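Local coordinates for argininosuccinate lyase (Chelativorans sp., PDB 6RXA), which is a C-N lyase of the aspartase/fumarase superfamily, an EDDS lyase that probably also splits argininosuccinate into fumarate and L-arginine, at residues 120-125 / 219-224; 126-131 / 188-193; 137-142 / 177-182; 184-189 / 243-248; 237-242 / 308-313. The protein carries 2 engineered substitutions. All coordinates share one frame; numbering follows the deposited sequence. Where two conformers were deposited one is given.

Interaction 1: residues 120-125 / 219-224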
# COMPACT_ATOMS: atom_id res chain seq x y z
N LYS A 120 5.82 -9.11 22.45
CA LYS A 120 6.03 -8.33 21.23
C LYS A 120 6.39 -6.89 21.58
O LYS A 120 7.29 -6.30 20.96
CB LYS A 120 4.78 -8.34 20.35
CG LYS A 120 4.87 -7.51 19.03
CD LYS A 120 5.70 -8.24 17.96
CE LYS A 120 6.00 -7.41 16.71
NZ LYS A 120 4.79 -7.17 15.90
N ARG A 121 5.72 -6.32 22.58
CA ARG A 121 6.04 -4.96 23.01
C ARG A 121 7.47 -4.87 23.55
O ARG A 121 8.18 -3.89 23.29
CB ARG A 121 5.04 -4.48 24.06
CG ARG A 121 3.67 -4.08 23.53
CD ARG A 121 2.70 -3.89 24.71
NE ARG A 121 1.41 -3.39 24.25
CZ ARG A 121 1.14 -2.10 24.02
NH1 ARG A 121 2.07 -1.18 24.22
NH2 ARG A 121 -0.06 -1.75 23.59
N MET A 122 7.91 -5.86 24.33
CA MET A 122 9.27 -5.81 24.85
C MET A 122 10.30 -5.91 23.72
O MET A 122 11.33 -5.22 23.74
CB MET A 122 9.48 -6.93 25.86
CG MET A 122 8.67 -6.77 27.13
SD MET A 122 8.95 -8.11 28.31
CE MET A 122 10.53 -7.66 28.98
N PHE A 123 10.03 -6.76 22.74
CA PHE A 123 10.89 -6.85 21.56
C PHE A 123 10.91 -5.52 20.81
O PHE A 123 11.99 -4.99 20.53
CB PHE A 123 10.40 -7.97 20.65
CG PHE A 123 11.01 -7.93 19.28
CD1 PHE A 123 12.35 -8.19 19.10
CD2 PHE A 123 10.23 -7.63 18.18
CE1 PHE A 123 12.92 -8.12 17.84
CE2 PHE A 123 10.79 -7.58 16.91
CZ PHE A 123 12.13 -7.83 16.75
N LEU A 124 9.74 -4.96 20.49
CA LEU A 124 9.69 -3.71 19.75
C LEU A 124 10.33 -2.58 20.54
O LEU A 124 10.99 -1.70 19.97
CB LEU A 124 8.26 -3.33 19.36
CG LEU A 124 7.60 -4.28 18.36
CD1 LEU A 124 6.16 -3.85 18.07
CD2 LEU A 124 8.40 -4.40 17.07
N ARG A 125 10.15 -2.58 21.87
CA ARG A 125 10.75 -1.56 22.74
C ARG A 125 12.27 -1.57 22.62
O ARG A 125 12.89 -0.52 22.41
CB ARG A 125 10.29 -1.82 24.18
CG ARG A 125 10.85 -0.88 25.22
CD ARG A 125 10.29 -1.21 26.60
NE ARG A 125 10.81 -2.48 27.11
CZ ARG A 125 10.43 -3.05 28.24
NH1 ARG A 125 9.48 -2.50 28.99
NH2 ARG A 125 10.99 -4.18 28.63
N LEU A 219 9.17 -5.69 34.56
CA LEU A 219 9.50 -5.82 33.15
C LEU A 219 9.86 -4.48 32.52
O LEU A 219 9.98 -4.40 31.29
CB LEU A 219 8.35 -6.47 32.39
CG LEU A 219 8.08 -7.92 32.81
CD1 LEU A 219 6.73 -8.37 32.29
CD2 LEU A 219 9.16 -8.86 32.30
N GLY A 220 10.04 -3.44 33.32
CA GLY A 220 10.51 -2.16 32.80
C GLY A 220 9.49 -1.29 32.11
O GLY A 220 9.88 -0.26 31.53
N PHE A 221 8.21 -1.64 32.14
CA PHE A 221 7.21 -0.80 31.51
C PHE A 221 6.96 0.45 32.35
O PHE A 221 7.15 0.45 33.57
CB PHE A 221 5.91 -1.57 31.35
CG PHE A 221 5.96 -2.64 30.29
CD1 PHE A 221 5.77 -2.33 28.96
CD2 PHE A 221 6.14 -3.98 30.63
CE1 PHE A 221 5.79 -3.31 27.98
CE2 PHE A 221 6.14 -4.96 29.66
CZ PHE A 221 5.96 -4.63 28.33
N ASP A 222 6.51 1.52 31.69
CA ASP A 222 6.30 2.81 32.34
C ASP A 222 4.84 3.05 32.74
O ASP A 222 4.55 4.07 33.37
CB ASP A 222 6.78 3.95 31.44
CG ASP A 222 8.29 3.99 31.32
OD1 ASP A 222 8.97 3.59 32.28
OD2 ASP A 222 8.79 4.42 30.25
N GLY A 223 3.94 2.13 32.42
CA GLY A 223 2.53 2.27 32.74
C GLY A 223 1.84 1.05 32.19
O GLY A 223 2.48 0.14 31.65
N LEU A 224 0.51 1.02 32.37
CA LEU A 224 -0.30 -0.11 31.93
C LEU A 224 -1.08 0.24 30.66
O LEU A 224 -1.43 1.39 30.41
CB LEU A 224 -1.34 -0.47 33.00
CG LEU A 224 -0.79 -0.90 34.35
CD1 LEU A 224 -1.92 -1.26 35.27
CD2 LEU A 224 0.20 -2.05 34.21
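Arg-125 reaches out from helix 112-147 and takes the backbone carbonyl of Leu-219 end-on, NH1 and NH2 both donating to that one oxygen. The bond from Arg-125 NH2 to Leu-219 O is 2.9 Å long and comes almost head-on to the carbonyl (C=O...N 165°); the one from NH1, at 3.0 Å to the same oxygen, is tilted from the carbonyl plane. The oxygen itself lies in the guanidinium plane. NH1 also hangs over the centre of the Phe-221 ring, making a cation-pi contact with Arg-125 CZ 4.6 Å from the ring centroid. Met-122 brings CG to 3.7 Å from Phe-221 CZ and its sulfur obliquely to the ring, a Met-aromatic contact. A bend at chi3 (77°) then carries Met-122 CE to 3.8 Å from Leu-219 CD2. The loop is shaped by Gly-220, which, at positive phi, is the C-prime residue of a Schellman motif closing helix 212-218, with Phe-221 N bonded to Ser-216 O. Asn-194 OD1 takes a further bond from Arg-125 NH1, and Arg-121 holds Asn-117 and the carbonyls of Arg-192 and Ile-193. The buried guanidinium thus meets a helix-end carbonyl, an amide oxygen and a pi face, which would probably stabilise its positive charge.

Interaction 2: residues 126-131 / 188-193. With NA (sodium ion), chain F.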
# COMPACT_ATOMS: atom_id res chain seq x y z
N ASP A 126 12.88 -2.75 22.72
CA ASP A 126 14.33 -2.83 22.56
C ASP A 126 14.74 -2.40 21.15
O ASP A 126 15.74 -1.70 20.97
CB ASP A 126 14.84 -4.24 22.86
CG ASP A 126 15.22 -4.43 24.34
OD1 ASP A 126 15.23 -3.47 25.13
OD2 ASP A 126 15.51 -5.58 24.72
N GLN A 127 13.96 -2.81 20.14
CA GLN A 127 14.30 -2.44 18.76
C GLN A 127 14.10 -0.95 18.51
O GLN A 127 14.80 -0.37 17.68
CB GLN A 127 13.48 -3.27 17.78
CG GLN A 127 13.86 -4.75 17.79
CD GLN A 127 15.30 -5.00 17.42
OE1 GLN A 127 15.75 -4.65 16.33
NE2 GLN A 127 16.05 -5.60 18.33
N LEU A 128 13.16 -0.34 19.22
CA LEU A 128 12.98 1.11 19.12
C LEU A 128 14.16 1.85 19.73
O LEU A 128 14.63 2.84 19.15
CB LEU A 128 11.65 1.50 19.75
CG LEU A 128 11.12 2.91 19.58
CD1 LEU A 128 11.11 3.26 18.11
CD2 LEU A 128 9.71 2.96 20.15
N LEU A 129 14.68 1.40 20.88
CA LEU A 129 15.89 2.02 21.41
C LEU A 129 17.08 1.81 20.47
O LEU A 129 17.89 2.72 20.25
CB LEU A 129 16.20 1.50 22.81
CG LEU A 129 15.14 1.85 23.85
CD1 LEU A 129 15.54 1.33 25.22
CD2 LEU A 129 14.89 3.35 23.92
N ARG A 130 17.21 0.61 19.90
CA ARG A 130 18.23 0.35 18.89
C ARG A 130 18.10 1.32 17.72
O ARG A 130 19.10 1.87 17.23
CB ARG A 130 18.07 -1.09 18.42
CG ARG A 130 19.07 -1.55 17.38
CD ARG A 130 18.66 -2.90 16.81
NE ARG A 130 19.64 -3.41 15.85
CZ ARG A 130 19.34 -4.25 14.86
NH1 ARG A 130 18.09 -4.67 14.68
NH2 ARG A 130 20.30 -4.64 14.03
N THR A 131 16.87 1.55 17.27
CA THR A 131 16.63 2.44 16.14
C THR A 131 16.94 3.89 16.50
O THR A 131 17.58 4.60 15.72
CB THR A 131 15.16 2.29 15.70
OG1 THR A 131 14.93 0.97 15.21
CG2 THR A 131 14.81 3.28 14.61
N GLU A 188 7.77 9.66 20.82
CA GLU A 188 6.32 9.65 21.06
C GLU A 188 5.77 8.24 20.98
O GLU A 188 4.94 7.84 21.81
CB GLU A 188 5.65 10.55 20.02
CG GLU A 188 5.96 12.03 20.20
CD GLU A 188 5.70 12.86 18.95
OE1 GLU A 188 5.11 12.33 17.99
OE2 GLU A 188 6.11 14.04 18.94
N LEU A 189 6.20 7.48 19.97
CA LEU A 189 5.80 6.09 19.84
C LEU A 189 6.27 5.27 21.03
O LEU A 189 5.53 4.41 21.54
CB LEU A 189 6.39 5.54 18.54
CG LEU A 189 6.35 4.02 18.39
CD1 LEU A 189 4.93 3.50 18.28
CD2 LEU A 189 7.15 3.60 17.17
N TYR A 190 7.49 5.51 21.51
CA TYR A 190 8.02 4.73 22.62
C TYR A 190 7.07 4.78 23.81
O TYR A 190 6.87 3.77 24.50
CB TYR A 190 9.41 5.25 23.00
CG TYR A 190 10.11 4.37 24.02
CD1 TYR A 190 10.83 3.26 23.62
CD2 TYR A 190 10.05 4.66 25.39
CE1 TYR A 190 11.49 2.46 24.55
CE2 TYR A 190 10.70 3.87 26.32
CZ TYR A 190 11.42 2.77 25.89
OH TYR A 190 12.08 1.97 26.81
N ALA A 191 6.47 5.94 24.06
CA ALA A 191 5.60 6.06 25.22
C ALA A 191 4.37 5.16 25.12
O ALA A 191 3.81 4.75 26.15
CB ALA A 191 5.17 7.51 25.42
N ARG A 192 3.92 4.88 23.88
CA ARG A 192 2.79 3.98 23.67
C ARG A 192 3.23 2.52 23.64
O ARG A 192 2.45 1.65 24.05
CB ARG A 192 2.02 4.36 22.40
CG ARG A 192 1.07 5.54 22.61
CD ARG A 192 0.31 5.93 21.32
NE ARG A 192 1.14 6.59 20.33
CZ ARG A 192 1.43 7.89 20.36
NH1 ARG A 192 0.97 8.66 21.33
NH2 ARG A 192 2.19 8.42 19.42
N ILE A 193 4.44 2.22 23.14
CA ILE A 193 4.93 0.84 23.15
C ILE A 193 5.20 0.39 24.58
O ILE A 193 4.93 -0.76 24.94
CB ILE A 193 6.20 0.72 22.28
CG1 ILE A 193 5.83 0.77 20.80
CG2 ILE A 193 6.94 -0.59 22.57
CD1 ILE A 193 6.98 0.65 19.85
NA NA F . 3.45 10.95 17.29
O HOH W 1 4.74 9.06 16.63
O HOH W 2 1.71 11.43 15.73
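Leu-128 pushes its CD2 methyl against the backbone and side chains of helix 168-193, 3.5 Å from Tyr-190 CA and 3.6 Å from Ile-193 CD1. Its third neighbour is Leu-189, whose CG stands 3.9 Å from the same Leu-128 CD2. With Tyr-186 one turn back, these residues form an i, i+3, i+4, i+7 hole, so the leucine packs as a knob into a hole. The fit depends on its side chain running anti to the backbone N (chi1 -170°), which carries the branched end toward helix 168-193, where CD2 settles among the three residues. The methyl meets the Tyr-190 ring at its edge, and Leu-129 CD2 approaches the same ring obliquely, 3.6 Å from Tyr-190 CE1. Away from the leucines the packing gives out: Ala-191 is exposed. Glu-188 points instead to the interface with the second subunit, its OE1 binding a sodium ion at 2.3 Å. Two waters and Glu-188 OE1 of the second subunit also bind the ion, and Glu-188 OE2 pairs with Arg-192 of that subunit. The axes of segments 126-131 and 188-193 come within 10.6 Å, running antiparallel. Helix 236-262 covers Leu-189 and Ile-193 through His-241, while helix 451-500 closes over Leu-129 and Tyr-190, with Trp-471 edge-to-face on the tyrosine. Helix 329-348 packs on Thr-131.

Interaction 3: residues 137-142 / 177-182; sequences GYREAV and ENLAKN
Leu-179 lays its forked end across the side chain of Tyr-138 at about a right angle, and both of its methyls touch the ring. CD1 sits over one ring face as a CH-pi contact, 4.2 Å from the centroid, while Leu-179 CD2 comes within 3.7 Å of Tyr-138 CD2. Two torsions make this possible. The tyrosine ring is rotated well away from the usual perpendicular setting (chi2 32°), which turns a face to the leucine; the leucine places CG opposite its own carbonyl carbon (chi1 -66°), sending the fork toward helix 112-147. The same Leu-179 CD1 also touches the backbone, 3.6 Å from Arg-139 CA, and Val-142 CG2 makes a looser contact with it at 4.3 Å. Arg-139 behaves quite differently. Its chain is fully extended, so the guanidinium passes alongside helix 168-193 and lays one face on the methyl of Ala-180, with CZ 3.6 Å from Ala-180 CB. Its nitrogens are engaged by others: NH2 and NH1 form salt bridges with Glu-464 and Asp-468 of helix 451-500, and NE bonds to Ser-176 OG. Lying on a methyl and held through all three nitrogens, the group probably has little freedom to rotate. Phe-248 of helix 236-262 and Met-342 of helix 329-348 close in on the leucine and the tyrosine respectively. The segment axes pass 10.0 Å apart with 161° between their directions, an antiparallel pairing consistent with the long central helix bundle of the aspartase/fumarase superfamily.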
# COMPACT_ATOMS: atom_id res chain seq x y z
N GLY A 137 23.04 8.42 15.70
CA GLY A 137 24.33 8.33 15.05
C GLY A 137 24.32 8.92 13.66
O GLY A 137 25.30 9.54 13.22
N TYR A 138 23.23 8.73 12.93
CA TYR A 138 23.06 9.31 11.60
C TYR A 138 23.00 10.82 11.69
O TYR A 138 23.71 11.52 10.95
CB TYR A 138 21.77 8.72 11.03
CG TYR A 138 21.34 9.05 9.62
CD1 TYR A 138 22.23 9.30 8.60
CD2 TYR A 138 19.98 9.06 9.31
CE1 TYR A 138 21.79 9.57 7.31
CE2 TYR A 138 19.53 9.32 8.03
CZ TYR A 138 20.44 9.57 7.03
OH TYR A 138 20.00 9.84 5.75
N ARG A 139 22.21 11.35 12.63
CA ARG A 139 22.15 12.79 12.80
C ARG A 139 23.50 13.36 13.22
O ARG A 139 23.91 14.43 12.74
CB ARG A 139 21.05 13.17 13.80
CG ARG A 139 20.84 14.66 13.91
CD ARG A 139 19.77 15.00 14.91
NE ARG A 139 19.49 16.43 14.88
CZ ARG A 139 18.80 17.08 15.80
NH1 ARG A 139 18.34 16.43 16.86
NH2 ARG A 139 18.57 18.37 15.66
N GLU A 140 24.23 12.66 14.09
CA GLU A 140 25.57 13.10 14.48
C GLU A 140 26.46 13.24 13.26
O GLU A 140 27.16 14.25 13.09
CB GLU A 140 26.20 12.14 15.49
CG GLU A 140 25.65 12.25 16.88
CD GLU A 140 26.17 11.17 17.81
OE1 GLU A 140 26.87 10.26 17.33
OE2 GLU A 140 25.85 11.22 19.02
N ALA A 141 26.47 12.23 12.39
CA ALA A 141 27.32 12.28 11.20
C ALA A 141 26.93 13.44 10.30
O ALA A 141 27.81 14.12 9.74
CB ALA A 141 27.25 10.96 10.45
N VAL A 142 25.63 13.69 10.15
CA VAL A 142 25.12 14.78 9.31
C VAL A 142 25.56 16.13 9.85
O VAL A 142 26.06 16.99 9.11
CB VAL A 142 23.59 14.67 9.22
CG1 VAL A 142 22.94 15.93 8.70
CG2 VAL A 142 23.19 13.46 8.37
N GLU A 177 17.25 18.64 10.52
CA GLU A 177 15.92 19.04 11.00
C GLU A 177 14.89 17.95 10.74
O GLU A 177 14.03 17.69 11.58
CB GLU A 177 15.55 20.39 10.36
CG GLU A 177 14.28 21.04 10.95
CD GLU A 177 14.13 22.52 10.65
OE1 GLU A 177 15.07 23.14 10.11
OE2 GLU A 177 13.07 23.08 11.02
N ASN A 178 14.98 17.29 9.57
CA ASN A 178 14.16 16.11 9.29
C ASN A 178 14.35 15.06 10.37
O ASN A 178 13.37 14.49 10.89
CB ASN A 178 14.57 15.55 7.92
CG ASN A 178 14.04 14.14 7.67
OD1 ASN A 178 14.49 13.16 8.28
ND2 ASN A 178 13.09 14.02 6.73
N LEU A 179 15.60 14.79 10.73
CA LEU A 179 15.89 13.74 11.69
C LEU A 179 15.44 14.12 13.09
O LEU A 179 15.00 13.25 13.85
CB LEU A 179 17.39 13.45 11.68
CG LEU A 179 17.91 12.84 10.38
CD1 LEU A 179 19.43 12.68 10.39
CD2 LEU A 179 17.25 11.49 10.10
N ALA A 180 15.52 15.39 13.45
CA ALA A 180 15.01 15.81 14.75
C ALA A 180 13.53 15.48 14.88
O ALA A 180 13.09 14.97 15.92
CB ALA A 180 15.27 17.30 14.94
N LYS A 181 12.75 15.72 13.82
CA LYS A 181 11.32 15.44 13.88
C LYS A 181 11.06 13.94 13.89
O LYS A 181 10.14 13.47 14.57
CB LYS A 181 10.60 16.16 12.75
CG LYS A 181 10.52 17.67 13.00
CD LYS A 181 9.74 18.39 11.91
CE LYS A 181 10.49 18.35 10.60
NZ LYS A 181 9.92 19.39 9.67
N ASN A 182 11.85 13.15 13.15
CA ASN A 182 11.71 11.70 13.21
C ASN A 182 12.07 11.16 14.59
O ASN A 182 11.42 10.22 15.07
CB ASN A 182 12.53 11.04 12.10
CG ASN A 182 11.80 11.10 10.76
OD1 ASN A 182 10.61 10.81 10.69
ND2 ASN A 182 12.51 11.51 9.71

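Interaction 4: residues 184-189 / 243-248; sequences DRYREL and FVNAVF. With NA (sodium ion), chain F.
Within the central bundle, segments 184-189 and 243-248, on helices 168-193 and 236-262, run almost antiparallel (174°), and here Val-244 is pressed onto the ring of Tyr-186. Its CG1 methyl lies over the middle of one face, only 3.4 Å from the centroid, a close CH-pi contact. The valine holds that branch anti to the backbone N (chi1 -175°), which aims it at the ring. At the far end of the tyrosine, OH donates to Asn-245 OD1 over 2.8 Å. The oxygen lies at the ring edge, in its plane, while the hydroxyl stands 25° out of the amide carbonyl plane. Phe-248 CD2 flanks the same hydroxyl, 3.8 Å from Tyr-186 OH. The same Val-244 CG1 also meets Arg-185 CB at 3.7 Å, and Val-247 CG1 touches Arg-185 CD at 4.0 Å. The guanidinium of Arg-185 goes on to Glu-240 of the second subunit in a salt bridge. Water 1, a ligand of the sodium ion between the subunits, donates to Arg-185 O over 2.9 Å. Phe-243 stacks on Phe-243 of the second subunit. The chemistry is therefore split: a buried tyrosine hydroxyl is satisfied by an amide oxygen inside the chain, whereas the arginine's apolar stem packs within the pair and its charge is spent on the subunit interface.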
# COMPACT_ATOMS: atom_id res chain seq x y z
N ASP A 184 11.52 12.79 17.39
CA ASP A 184 10.30 13.05 18.13
C ASP A 184 9.24 11.98 17.84
O ASP A 184 8.59 11.47 18.76
CB ASP A 184 9.74 14.43 17.80
CG ASP A 184 10.49 15.56 18.49
OD1 ASP A 184 11.09 15.36 19.57
OD2 ASP A 184 10.44 16.69 17.94
N ARG A 185 9.05 11.62 16.56
CA ARG A 185 8.04 10.61 16.24
C ARG A 185 8.34 9.30 16.97
O ARG A 185 7.43 8.65 17.51
CB ARG A 185 7.99 10.32 14.74
CG ARG A 185 7.37 11.40 13.87
CD ARG A 185 7.30 10.95 12.36
NE ARG A 185 6.66 12.06 11.69
CZ ARG A 185 7.30 13.05 11.09
NH1 ARG A 185 8.62 13.02 10.89
NH2 ARG A 185 6.59 14.06 10.63
N TYR A 186 9.61 8.89 16.98
CA TYR A 186 9.98 7.64 17.63
C TYR A 186 9.84 7.71 19.15
O TYR A 186 9.40 6.74 19.76
CB TYR A 186 11.41 7.27 17.25
CG TYR A 186 11.60 6.55 15.94
CD1 TYR A 186 10.95 5.34 15.68
CD2 TYR A 186 12.47 7.05 14.98
CE1 TYR A 186 11.15 4.67 14.49
CE2 TYR A 186 12.67 6.37 13.78
CZ TYR A 186 12.01 5.19 13.55
OH TYR A 186 12.24 4.53 12.36
N ARG A 187 10.23 8.82 19.78
CA ARG A 187 10.06 8.93 21.24
C ARG A 187 8.59 8.97 21.63
O ARG A 187 8.18 8.42 22.66
CB ARG A 187 10.79 10.16 21.77
CG ARG A 187 12.31 10.06 21.74
CD ARG A 187 12.98 11.28 22.37
NE ARG A 187 12.81 12.49 21.57
CZ ARG A 187 13.77 13.06 20.85
NH1 ARG A 187 15.01 12.57 20.82
NH2 ARG A 187 13.49 14.15 20.17
N GLU A 188 7.77 9.66 20.82
CA GLU A 188 6.32 9.65 21.06
C GLU A 188 5.77 8.24 20.98
O GLU A 188 4.94 7.84 21.81
CB GLU A 188 5.65 10.55 20.02
CG GLU A 188 5.96 12.03 20.20
CD GLU A 188 5.70 12.86 18.95
OE1 GLU A 188 5.11 12.33 17.99
OE2 GLU A 188 6.11 14.04 18.94
N LEU A 189 6.20 7.48 19.97
CA LEU A 189 5.80 6.09 19.84
C LEU A 189 6.27 5.27 21.03
O LEU A 189 5.53 4.41 21.54
CB LEU A 189 6.39 5.54 18.54
CG LEU A 189 6.35 4.02 18.39
CD1 LEU A 189 4.93 3.50 18.28
CD2 LEU A 189 7.15 3.60 17.17
N PHE A 243 4.91 2.65 10.49
CA PHE A 243 4.82 3.93 9.81
C PHE A 243 6.06 4.80 10.05
O PHE A 243 6.60 5.40 9.11
CB PHE A 243 3.60 4.74 10.22
CG PHE A 243 3.69 6.15 9.74
CD1 PHE A 243 3.56 6.43 8.38
CD2 PHE A 243 4.00 7.18 10.60
CE1 PHE A 243 3.69 7.71 7.91
CE2 PHE A 243 4.13 8.47 10.13
CZ PHE A 243 3.99 8.73 8.77
N VAL A 244 6.49 4.95 11.31
CA VAL A 244 7.62 5.84 11.54
C VAL A 244 8.85 5.31 10.79
O VAL A 244 9.60 6.07 10.18
CB VAL A 244 7.90 6.08 13.04
CG1 VAL A 244 9.03 7.11 13.18
CG2 VAL A 244 6.65 6.57 13.74
N ASN A 245 9.02 3.98 10.78
CA ASN A 245 10.10 3.40 9.99
C ASN A 245 9.97 3.81 8.53
O ASN A 245 10.96 4.19 7.89
CB ASN A 245 10.08 1.87 10.09
CG ASN A 245 10.58 1.33 11.41
OD1 ASN A 245 10.94 2.07 12.34
ND2 ASN A 245 10.59 0.00 11.51
N ALA A 246 8.77 3.71 7.97
CA ALA A 246 8.59 4.01 6.55
C ALA A 246 8.85 5.49 6.25
O ALA A 246 9.48 5.82 5.24
CB ALA A 246 7.20 3.63 6.07
N VAL A 247 8.33 6.39 7.09
CA VAL A 247 8.51 7.82 6.78
C VAL A 247 9.96 8.25 7.00
O VAL A 247 10.54 8.97 6.17
CB VAL A 247 7.49 8.72 7.50
CG1 VAL A 247 7.83 8.91 8.97
CG2 VAL A 247 7.40 10.08 6.78
N PHE A 248 10.58 7.80 8.10
CA PHE A 248 12.00 8.04 8.31
C PHE A 248 12.83 7.52 7.13
O PHE A 248 13.68 8.23 6.59
CB PHE A 248 12.46 7.37 9.62
CG PHE A 248 13.94 7.14 9.66
CD1 PHE A 248 14.82 8.21 9.70
CD2 PHE A 248 14.46 5.87 9.56
CE1 PHE A 248 16.17 8.02 9.66
CE2 PHE A 248 15.82 5.67 9.53
CZ PHE A 248 16.69 6.74 9.59
NA NA F . 3.45 10.95 17.29
O HOH W 1 4.74 9.06 16.63
O HOH W 2 1.71 11.43 15.73

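Interaction 5: residues 237-242 / 308-313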
# COMPACT_ATOMS: atom_id res chain seq x y z
N HIS A 237 0.10 0.51 18.03
CA HIS A 237 1.53 0.76 18.21
C HIS A 237 2.37 -0.00 17.21
O HIS A 237 3.46 0.46 16.83
CB HIS A 237 1.94 0.39 19.64
CG HIS A 237 1.64 -1.03 20.02
ND1 HIS A 237 0.35 -1.49 20.16
CD2 HIS A 237 2.45 -2.07 20.30
CE1 HIS A 237 0.38 -2.77 20.50
NE2 HIS A 237 1.64 -3.15 20.60
N VAL A 238 1.91 -1.18 16.77
CA VAL A 238 2.64 -1.94 15.75
C VAL A 238 2.54 -1.24 14.40
O VAL A 238 3.54 -1.07 13.69
CB VAL A 238 2.12 -3.39 15.71
CG1 VAL A 238 2.89 -4.23 14.72
CG2 VAL A 238 2.18 -4.01 17.11
N ALA A 239 1.33 -0.82 14.03
CA ALA A 239 1.15 -0.02 12.83
C ALA A 239 1.97 1.26 12.89
O ALA A 239 2.61 1.64 11.89
CB ALA A 239 -0.33 0.30 12.64
N GLU A 240 1.98 1.92 14.05
CA GLU A 240 2.70 3.18 14.17
C GLU A 240 4.21 2.98 14.05
O GLU A 240 4.90 3.79 13.43
CB GLU A 240 2.34 3.89 15.47
CG GLU A 240 2.95 5.26 15.61
CD GLU A 240 2.62 5.94 16.92
OE1 GLU A 240 1.77 5.44 17.68
OE2 GLU A 240 3.22 6.98 17.21
N HIS A 241 4.74 1.90 14.63
CA HIS A 241 6.16 1.59 14.48
C HIS A 241 6.51 1.37 13.01
O HIS A 241 7.50 1.92 12.50
CB HIS A 241 6.46 0.37 15.35
CG HIS A 241 7.91 0.13 15.59
ND1 HIS A 241 8.37 -0.64 16.64
CD2 HIS A 241 9.01 0.54 14.91
CE1 HIS A 241 9.69 -0.68 16.60
NE2 HIS A 241 10.11 0.02 15.56
N ALA A 242 5.67 0.63 12.29
CA ALA A 242 5.88 0.44 10.86
C ALA A 242 5.83 1.76 10.11
O ALA A 242 6.63 2.00 9.18
CB ALA A 242 4.84 -0.54 10.30
N GLY A 308 0.56 -4.19 5.17
CA GLY A 308 0.03 -5.45 5.67
C GLY A 308 -0.59 -5.32 7.04
O GLY A 308 -1.65 -5.89 7.31
N ILE A 309 0.08 -4.59 7.94
CA ILE A 309 -0.43 -4.41 9.29
C ILE A 309 -1.76 -3.68 9.25
O ILE A 309 -2.76 -4.12 9.84
CB ILE A 309 0.60 -3.69 10.17
CG1 ILE A 309 1.84 -4.55 10.40
CG2 ILE A 309 -0.02 -3.34 11.51
CD1 ILE A 309 3.07 -3.75 10.82
N LEU A 310 -1.81 -2.54 8.55
CA LEU A 310 -3.05 -1.77 8.49
C LEU A 310 -4.17 -2.53 7.79
O LEU A 310 -5.33 -2.44 8.20
CB LEU A 310 -2.83 -0.43 7.80
CG LEU A 310 -2.16 0.64 8.66
CD1 LEU A 310 -1.68 1.79 7.77
CD2 LEU A 310 -3.05 1.15 9.77
N THR A 311 -3.85 -3.27 6.72
CA THR A 311 -4.88 -4.10 6.10
C THR A 311 -5.47 -5.07 7.11
O THR A 311 -6.69 -5.25 7.18
CB THR A 311 -4.30 -4.86 4.91
OG1 THR A 311 -3.96 -3.93 3.87
CG2 THR A 311 -5.29 -5.85 4.35
N SER A 312 -4.61 -5.72 7.89
CA SER A 312 -5.09 -6.72 8.85
C SER A 312 -5.99 -6.08 9.90
O SER A 312 -6.99 -6.69 10.32
CB SER A 312 -3.92 -7.50 9.47
OG SER A 312 -3.23 -6.78 10.48
N LEU A 313 -5.68 -4.85 10.34
CA LEU A 313 -6.52 -4.20 11.35
C LEU A 313 -7.84 -3.76 10.75
O LEU A 313 -8.87 -3.82 11.43
CB LEU A 313 -5.77 -3.02 11.96
CG LEU A 313 -4.51 -3.39 12.75
CD1 LEU A 313 -3.88 -2.15 13.37
CD2 LEU A 313 -4.83 -4.44 13.81
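Ile-309 O is gripped twice within its own helix, by Ser-312 OG at 2.8 Å and by Leu-313 N at 3.1 Å, and the side chain of this isoleucine carries the contact. It lies on helix 303-314, which packs antiparallel against helix 236-262, part of the central bundle through which the aspartase/fumarase tetramer is built. The segment axes approach to 9.4 Å, with 154° between their directions, a close pairing that suits the small alanines facing it. The two branches of Ile-309 divide the work. CG2, anti to the backbone N, lies against the backbone of Ala-239, 3.8 Å from its CA. The longer branch sets CD1 between Val-238 and Ala-242, with Val-238 CG1 3.9 Å away. Ala-239 CB takes the remaining approach, meeting Leu-310 CD2 at 4.0 Å and, more loosely, Leu-313 CD1. All of this is apolar and buried. The polar groups sit around it: Ser-312 OG also has Val-325 N as a partner, Glu-240 bridges to Arg-192 of its own chain and to Arg-185 of the second subunit, and Thr-311 OG1 bonds to Thr-311 of the fourth subunit. Trp-235 closes over Ile-309 and Leu-313. The shortest apolar approach is that of Ile-309 CD1 to Ala-242 CB, 3.7 Å.

In the fold
From the N terminus, helix 112-147 supplies the first partner of three contacts nested in one another. Interaction 3 closes the tightest loop, around the strand pair 153-158 and 161-167; interaction 2 encloses it by joining the same two helices nearer the start of the first and the end of the second, and interaction 1 encloses both by holding the loop after helix 212-218. Interaction 4 begins on the stretch of helix 168-193 where interaction 2 ends, crosses interaction 1, and brings in helix 236-262. Interaction 5 starts on that helix, crosses interaction 4 and reaches helix 303-314. Arg-192 joins interactions 2 and 5 through Glu-240, so the bundle helices are tied in succession.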